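Local coordinates for glycerophosphodiester phosphodiesterase (Parabacteroides distasonis, PDB 3NO3), which belongs to the glycerophosphodiester phosphodiesterase family, adopts a TIM-barrel fold and holds a magnesium ion, at residues 143-146 with 147-151; 165-169 with 170-174; 175-178 with 179-183. All coordinates share one frame; numbering follows the deposited sequence.

Contact 1: 143-146 with 147-151; sequences CKEF and IRLCP
E145 and R148 pair along the last turns of helix 140-149, the helix of a beta-alpha-beta unit that joins strands 133-137 and 155-157 of the TIM barrel. Their side chains run alongside each other, and the guanidinium takes the carboxylate side-on, one nitrogen to each oxygen. NE of R148 reaches OE1 of E145 at 2.9 Å in a nearly straight bond (176°), whereas NH2 of R148 meets OE2 of E145 at 2.6 Å on its syn side. The grip is not coplanar: the two flat groups are turned 45° apart, and OE1 is met from above the carboxylate plane. Both chains start with CG anti to the backbone N, and the bends at chi2 of E145 and chi3 of R148 then bring the charged ends together.

The packed side takes in E145 as well as F146 and C143, all three buried. E145 lies against A117 of helix 110-126; the ring of F146 stacks on Y135 and packs against A117 and V121 of that helix and V155 of strand 155-157. C143 sits beside Y157, and CG1 of I147 packs 3.3 Å from O of C143. On the solvent side K144 and R148 are exposed, and K144 meets the second segment chiefly through its backbone carbonyl.

Regular i to i+4 bonds run through I147, R148 and L149. The ladder persists one residue past the helix, although C150 has left helical angles: N of C150 still donates to O of F146 at 2.8 Å.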
loop_
_atom_site.group_PDB
_atom_site.type_symbol
_atom_site.label_atom_id
_atom_site.label_comp_id
_atom_site.label_asym_id
_atom_site.label_seq_id
_atom_site.Cartn_x
_atom_site.Cartn_y
_atom_site.Cartn_z
ATOM N N CYS A 143 6.109 -1.884 11.224
ATOM C CA CYS A 143 7.208 -2.067 10.256
ATOM C C CYS A 143 8.313 -2.958 10.828
ATOM O O CYS A 143 8.754 -3.863 10.173
ATOM C CB CYS A 143 7.811 -0.726 9.874
ATOM S SG CYS A 143 6.712 0.378 8.900
ATOM N N LYS A 144 8.728 -2.699 12.062
ATOM C CA LYS A 144 9.811 -3.493 12.664
ATOM C C LYS A 144 9.426 -4.973 12.807
ATOM O O LYS A 144 10.253 -5.880 12.549
ATOM C CB LYS A 144 10.222 -2.899 14.026
ATOM C CG LYS A 144 11.093 -1.616 13.960
ATOM C CD LYS A 144 11.311 -1.066 15.402
ATOM C CE LYS A 144 12.402 -0.066 15.482
ATOM N NZ LYS A 144 12.447 0.467 16.885
ATOM N N GLU A 145 8.168 -5.228 13.161
ATOM C CA GLU A 145 7.679 -6.611 13.245
ATOM C C GLU A 145 7.584 -7.275 11.886
ATOM O O GLU A 145 7.951 -8.430 11.756
ATOM C CB GLU A 145 6.321 -6.643 13.971
ATOM C CG GLU A 145 5.844 -8.047 14.381
ATOM C CD GLU A 145 6.746 -8.772 15.383
ATOM O OE1 GLU A 145 7.800 -8.257 15.826
ATOM O OE2 GLU A 145 6.399 -9.925 15.723
ATOM N N PHE A 146 7.138 -6.564 10.847
ATOM C CA PHE A 146 7.199 -7.140 9.489
ATOM C C PHE A 146 8.642 -7.482 9.042
ATOM O O PHE A 146 8.925 -8.563 8.525
ATOM C CB PHE A 146 6.586 -6.186 8.450
ATOM C CG PHE A 146 5.078 -6.117 8.468
ATOM C CD1 PHE A 146 4.299 -7.265 8.303
ATOM C CD2 PHE A 146 4.442 -4.885 8.525
ATOM C CE1 PHE A 146 2.892 -7.196 8.265
ATOM C CE2 PHE A 146 3.041 -4.801 8.544
ATOM C CZ PHE A 146 2.272 -5.962 8.394
ATOM N N ILE A 147 9.561 -6.579 9.318
ATOM C CA ILE A 147 10.979 -6.804 9.007
ATOM C C ILE A 147 11.507 -8.063 9.749
ATOM O O ILE A 147 12.168 -8.922 9.142
ATOM C CB ILE A 147 11.816 -5.524 9.335
ATOM C CG1 ILE A 147 11.479 -4.388 8.338
ATOM C CG2 ILE A 147 13.355 -5.812 9.306
ATOM C CD1 ILE A 147 11.866 -2.990 8.853
ATOM N N ARG A 148 11.197 -8.167 11.040
ATOM C CA ARG A 148 11.645 -9.285 11.876
ATOM C C ARG A 148 11.048 -10.619 11.410
ATOM O O ARG A 148 11.758 -11.604 11.304
ATOM C CB ARG A 148 11.248 -9.059 13.350
ATOM C CG ARG A 148 11.795 -10.105 14.318
ATOM C CD ARG A 148 11.249 -9.892 15.737
ATOM N NE ARG A 148 9.864 -10.328 15.899
ATOM C CZ ARG A 148 9.449 -11.600 16.028
ATOM N NH1 ARG A 148 10.296 -12.631 15.977
ATOM N NH2 ARG A 148 8.142 -11.862 16.200
ATOM N N LEU A 149 9.756 -10.626 11.134
ATOM C CA LEU A 149 9.058 -11.831 10.725
ATOM C C LEU A 149 9.377 -12.248 9.291
ATOM O O LEU A 149 9.407 -13.447 9.009
ATOM C CB LEU A 149 7.541 -11.648 10.836
ATOM C CG LEU A 149 6.988 -11.599 12.253
ATOM C CD1 LEU A 149 5.577 -11.255 12.195
ATOM C CD2 LEU A 149 7.165 -12.985 12.979
ATOM N N CYS A 150 9.590 -11.266 8.406
ATOM C CA CYS A 150 9.780 -11.496 6.993
ATOM C C CYS A 150 11.031 -10.780 6.488
ATOM O O CYS A 150 10.937 -9.798 5.714
ATOM C CB CYS A 150 8.573 -11.027 6.209
ATOM S SG CYS A 150 7.070 -11.886 6.667
ATOM N N PRO A 151 12.202 -11.289 6.876
ATOM C CA PRO A 151 13.416 -10.622 6.417
ATOM C C PRO A 151 13.659 -10.548 4.915
ATOM O O PRO A 151 14.486 -9.730 4.545
ATOM C CB PRO A 151 14.554 -11.395 7.110
ATOM C CG PRO A 151 13.953 -12.671 7.551
ATOM C CD PRO A 151 12.483 -12.526 7.646
#

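Contact 2: 165-169 with 170-174; sequences MELKE and LGFTG
The carbonyl oxygen of L167 is gripped by two backbone N-H groups, those of L170 and F172. N of F172 approaches O of L167 at 3.1 Å from above the carbonyl plane, while the bond from N of L170 to the same oxygen is weak, being strongly bent. That L170 N-H is shared, since it also makes a weak bond to O of E166. One residue further along, N of G171 donates to O of K168 at 3.0 Å, again well above the carbonyl plane.

The two bonds from G171 and F172 back into the last turn, with a positive phi (88°) at G171, define a Schellman motif that ends the helix and turns the chain toward strand 174-178 of the barrel. Such a positive phi is one that glycine, having no side chain, adopts readily.

The apolar half of the cap is a CH-pi contact between L167 and F172. CD2 of L167 stands over one face of the phenyl ring, 3.8 Å from its centroid and 19° off the normal, displaced toward the rim on the side of CD1. The same ring presents its edge to the L167 carbonyl, with CD1 of F172 3.4 Å from O of L167. With CG beside the backbone N (chi1 -76°), F172 has its ring set against L167, and it also packs on M140, C143 and I147 of helix 140-149. L167 extends the buried side toward L175 and Y177. At the outer side K168 is partly exposed, and in one of its two conformers NZ of K168 is hydrogen-bonded to the carbonyl of L195.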
loop_
_atom_site.group_PDB
_atom_site.type_symbol
_atom_site.label_atom_id
_atom_site.label_comp_id
_atom_site.label_asym_id
_atom_site.label_seq_id
_atom_site.Cartn_x
_atom_site.Cartn_y
_atom_site.Cartn_z
HETATM N N MSE A 165 19.342 6.318 4.643
HETATM C CA MSE A 165 20.373 5.711 5.454
HETATM C C MSE A 165 19.810 5.199 6.763
HETATM O O MSE A 165 20.081 4.050 7.129
HETATM C CB MSE A 165 21.495 6.713 5.706
HETATM C CG MSE A 165 22.605 6.251 6.645
HETATM SE SE MSE A 165 23.479 4.584 6.065
HETATM C CE MSE A 165 23.989 5.302 4.333
ATOM N N GLU A 166 19.005 6.020 7.440
ATOM C CA GLU A 166 18.393 5.640 8.712
ATOM C C GLU A 166 17.447 4.449 8.517
ATOM O O GLU A 166 17.462 3.494 9.297
ATOM C CB GLU A 166 17.644 6.839 9.344
ATOM C CG GLU A 166 18.583 7.925 9.914
ATOM C CD GLU A 166 17.838 9.170 10.362
ATOM O OE1 GLU A 166 16.977 9.662 9.599
ATOM O OE2 GLU A 166 18.103 9.641 11.489
ATOM N N LEU A 167 16.671 4.494 7.447
ATOM C CA LEU A 167 15.787 3.375 7.126
ATOM C C LEU A 167 16.537 2.071 6.816
ATOM O O LEU A 167 16.159 0.988 7.320
ATOM C CB LEU A 167 14.867 3.756 5.970
ATOM C CG LEU A 167 13.760 4.796 6.189
ATOM C CD1 LEU A 167 13.010 5.083 4.852
ATOM C CD2 LEU A 167 12.775 4.295 7.259
ATOM N N LYS A 168 17.616 2.167 6.043
ATOM C CA LYS A 168 18.399 0.989 5.664
ATOM C C LYS A 168 18.956 0.310 6.904
ATOM O O LYS A 168 18.917 -0.895 6.983
ATOM C CB LYS A 168 19.536 1.366 4.704
ATOM C CG LYS A 168 20.302 0.184 4.095
ATOM C CD LYS A 168 19.445 -0.704 3.269
ATOM C CE LYS A 168 20.279 -1.809 2.693
ATOM N NZ LYS A 168 19.887 -2.089 1.308
ATOM N N GLU A 169 19.435 1.111 7.858
ATOM C CA GLU A 169 20.014 0.586 9.110
ATOM C C GLU A 169 19.004 -0.240 9.929
ATOM O O GLU A 169 19.375 -1.227 10.590
ATOM C CB GLU A 169 20.581 1.721 9.961
ATOM C CG GLU A 169 21.472 1.215 11.130
ATOM C CD GLU A 169 22.169 2.335 11.874
ATOM O OE1 GLU A 169 21.980 3.535 11.507
ATOM O OE2 GLU A 169 22.904 2.013 12.833
ATOM N N LEU A 170 17.738 0.162 9.875
ATOM C CA LEU A 170 16.612 -0.550 10.534
ATOM C C LEU A 170 16.116 -1.798 9.770
ATOM O O LEU A 170 15.279 -2.534 10.302
ATOM C CB LEU A 170 15.441 0.424 10.848
ATOM C CG LEU A 170 15.788 1.484 11.944
ATOM C CD1 LEU A 170 14.792 2.648 12.000
ATOM C CD2 LEU A 170 15.903 0.875 13.343
ATOM N N GLY A 171 16.658 -2.071 8.575
ATOM C CA GLY A 171 16.220 -3.215 7.754
ATOM C C GLY A 171 15.066 -2.937 6.812
ATOM O O GLY A 171 14.507 -3.863 6.232
ATOM N N PHE A 172 14.732 -1.675 6.579
ATOM C CA PHE A 172 13.728 -1.368 5.558
ATOM C C PHE A 172 14.298 -1.646 4.188
ATOM O O PHE A 172 15.524 -1.543 3.993
ATOM C CB PHE A 172 13.305 0.097 5.624
ATOM C CG PHE A 172 12.364 0.432 6.767
ATOM C CD1 PHE A 172 12.834 0.731 8.034
ATOM C CD2 PHE A 172 10.983 0.415 6.561
ATOM C CE1 PHE A 172 11.943 1.041 9.074
ATOM C CE2 PHE A 172 10.123 0.715 7.585
ATOM C CZ PHE A 172 10.592 1.041 8.826
ATOM N N THR A 173 13.425 -2.003 3.249
ATOM C CA THR A 173 13.799 -2.164 1.867
ATOM C C THR A 173 13.354 -0.970 0.993
ATOM O O THR A 173 13.707 -0.939 -0.175
ATOM C CB THR A 173 13.230 -3.462 1.263
ATOM O OG1 THR A 173 11.817 -3.330 1.162
ATOM C CG2 THR A 173 13.597 -4.652 2.125
ATOM N N GLY A 174 12.615 -0.007 1.545
ATOM C CA GLY A 174 12.243 1.182 0.812
ATOM C C GLY A 174 11.613 2.290 1.646
ATOM O O GLY A 174 11.404 2.124 2.834
#

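Contact 3: 175-178 with 179-183; sequences LDYH and YKVLQ
Y179 opens helix 179-184 directly after H178, the N-cap residue at the end of strand 174-178, where this parallel strand of the TIM barrel, lying between strands 155-157 and 198-202, passes into its following helix. The side chains of Y179 and H178 leave the backbone alongside each other. Their ring centroids are 4.4 Å apart and the planes 31° askew, so the pair is oblique; CE1 of H178 nevertheless sits over the centre of one face of the tyrosine ring. Y179 reaches this place with CG wedged between its backbone N and carbonyl carbon (chi1 65°), and H178 with CG anti to its own N. The backbone N of Y179 also lies over a face of the imidazole.

K180 runs alongside the same histidine: its CB is 3.6 Å from ND1 of H178, and its CD is in the imidazole plane, at the edge. Hence the aliphatic part of the lysine and the tyrosine ring flank the imidazole at its edge and on a face.

V181 turns back toward the strand. Its N makes a weak, bent bond to O of H178 at 3.0 Å, and its CG1 touches CD2 of Y177 at 3.7 Å as the two side chains cross. L182 repeats the link to the cap carbonyl, its N giving a weak, long bond to O of H178. CD2 of L182 lies 4.0 Å from CD1 of L175, the two side chains passing with their ends reversed. Q183 closes the first helical turn, its N bonded to O of Y179.

The strand and the helix segment stand nearly perpendicular, 96° between their directions. Helix 179-184 rests Y179 and L182 on V201 of strand 198-202 and Y179 and Q183 on L209 of helix 207-216, while H178 meets W202 edge-to-face.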
loop_
_atom_site.group_PDB
_atom_site.type_symbol
_atom_site.label_atom_id
_atom_site.label_comp_id
_atom_site.label_asym_id
_atom_site.label_seq_id
_atom_site.Cartn_x
_atom_site.Cartn_y
_atom_site.Cartn_z
ATOM N N LEU A 175 11.419 3.451 1.029
ATOM C CA LEU A 175 10.575 4.501 1.547
ATOM C C LEU A 175 9.368 4.641 0.634
ATOM O O LEU A 175 9.428 4.323 -0.561
ATOM C CB LEU A 175 11.322 5.840 1.648
ATOM C CG LEU A 175 11.888 6.609 0.465
ATOM C CD1 LEU A 175 10.852 7.345 -0.361
ATOM C CD2 LEU A 175 12.987 7.603 1.030
ATOM N N ASP A 176 8.289 5.134 1.225
ATOM C CA ASP A 176 7.028 5.422 0.550
ATOM C C ASP A 176 6.492 6.717 1.174
ATOM O O ASP A 176 5.763 6.688 2.156
ATOM C CB ASP A 176 6.091 4.226 0.720
ATOM C CG ASP A 176 4.852 4.323 -0.075
ATOM O OD1 ASP A 176 4.662 5.258 -0.876
ATOM O OD2 ASP A 176 4.076 3.372 0.016
ATOM N N TYR A 177 6.934 7.854 0.648
ATOM C CA TYR A 177 6.820 9.127 1.347
ATOM C C TYR A 177 5.931 10.110 0.576
ATOM O O TYR A 177 5.824 10.031 -0.651
ATOM C CB TYR A 177 8.204 9.721 1.551
ATOM C CG TYR A 177 9.067 9.159 2.683
ATOM C CD1 TYR A 177 8.633 8.125 3.560
ATOM C CD2 TYR A 177 10.315 9.735 2.939
ATOM C CE1 TYR A 177 9.423 7.695 4.581
ATOM C CE2 TYR A 177 11.106 9.307 4.010
ATOM C CZ TYR A 177 10.644 8.298 4.829
ATOM O OH TYR A 177 11.390 7.894 5.868
ATOM N N HIS A 178 5.301 11.028 1.308
ATOM C CA HIS A 178 4.467 12.073 0.699
ATOM C C HIS A 178 5.305 12.906 -0.269
ATOM O O HIS A 178 6.468 13.157 -0.021
ATOM C CB HIS A 178 3.816 12.954 1.780
ATOM C CG HIS A 178 2.828 13.949 1.250
ATOM N ND1 HIS A 178 3.074 15.303 1.259
ATOM C CD2 HIS A 178 1.596 13.792 0.709
ATOM C CE1 HIS A 178 2.034 15.937 0.737
ATOM N NE2 HIS A 178 1.119 15.043 0.409
ATOM N N TYR A 179 4.727 13.304 -1.393
ATOM C CA TYR A 179 5.496 14.034 -2.384
ATOM C C TYR A 179 6.241 15.266 -1.856
ATOM O O TYR A 179 7.349 15.528 -2.299
ATOM C CB TYR A 179 4.659 14.367 -3.640
ATOM C CG TYR A 179 3.496 15.296 -3.448
ATOM C CD1 TYR A 179 3.660 16.674 -3.503
ATOM C CD2 TYR A 179 2.201 14.800 -3.307
ATOM C CE1 TYR A 179 2.540 17.547 -3.375
ATOM C CE2 TYR A 179 1.101 15.655 -3.179
ATOM C CZ TYR A 179 1.283 17.019 -3.196
ATOM O OH TYR A 179 0.198 17.846 -3.054
ATOM N N LYS A 180 5.666 15.985 -0.901
ATOM C CA LYS A 180 6.329 17.180 -0.348
ATOM C C LYS A 180 7.587 16.883 0.425
ATOM O O LYS A 180 8.528 17.705 0.421
ATOM C CB LYS A 180 5.366 18.008 0.500
ATOM C CG LYS A 180 4.277 18.643 -0.362
ATOM C CD LYS A 180 3.363 19.595 0.421
ATOM C CE LYS A 180 2.575 20.511 -0.520
ATOM N NZ LYS A 180 1.141 20.393 -0.215
ATOM N N VAL A 181 7.634 15.703 1.046
ATOM C CA VAL A 181 8.859 15.246 1.697
ATOM C C VAL A 181 9.980 15.082 0.655
ATOM O O VAL A 181 11.108 15.533 0.894
ATOM C CB VAL A 181 8.653 13.928 2.487
ATOM C CG1 VAL A 181 9.969 13.423 3.060
ATOM C CG2 VAL A 181 7.601 14.127 3.631
ATOM N N LEU A 182 9.662 14.484 -0.488
ATOM C CA LEU A 182 10.663 14.258 -1.529
ATOM C C LEU A 182 11.048 15.545 -2.223
ATOM O O LEU A 182 12.219 15.713 -2.575
ATOM C CB LEU A 182 10.216 13.173 -2.520
ATOM C CG LEU A 182 9.986 11.799 -1.881
ATOM C CD1 LEU A 182 9.582 10.812 -2.910
ATOM C CD2 LEU A 182 11.220 11.285 -1.094
ATOM N N GLN A 183 10.104 16.477 -2.360
ATOM C CA GLN A 183 10.445 17.853 -2.801
ATOM C C GLN A 183 11.349 18.579 -1.812
ATOM O O GLN A 183 12.314 19.216 -2.228
ATOM C CB GLN A 183 9.199 18.686 -3.031
ATOM C CG GLN A 183 8.370 18.219 -4.219
ATOM C CD GLN A 183 7.022 18.936 -4.335
ATOM O OE1 GLN A 183 6.407 19.286 -3.335
ATOM N NE2 GLN A 183 6.571 19.157 -5.569
#

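How the contacts relate
The three contacts follow one another along the chain, all within the TIM-barrel fold. Contact 1 ends helix 140-149, contact 2 ends helix 164-169 and leads into strand 174-178, and contact 3 passes from that strand into helix 179-184. Contacts 1 and 2 have centres 12 Å apart and touch: CB of C143 lies 3.5 Å from CZ of F172, so helix 140-149 packs on the loop that leaves helix 164-169. Contacts 2 and 3, 16 Å apart, meet where CD1 of L167 lies 3.7 Å from CB of L175. Contacts 1 and 3, 22 Å apart between centres, do not touch. Contact 2 thus bridges the others, and strand 174-178 carries the chain from one end of the barrel wall to the other.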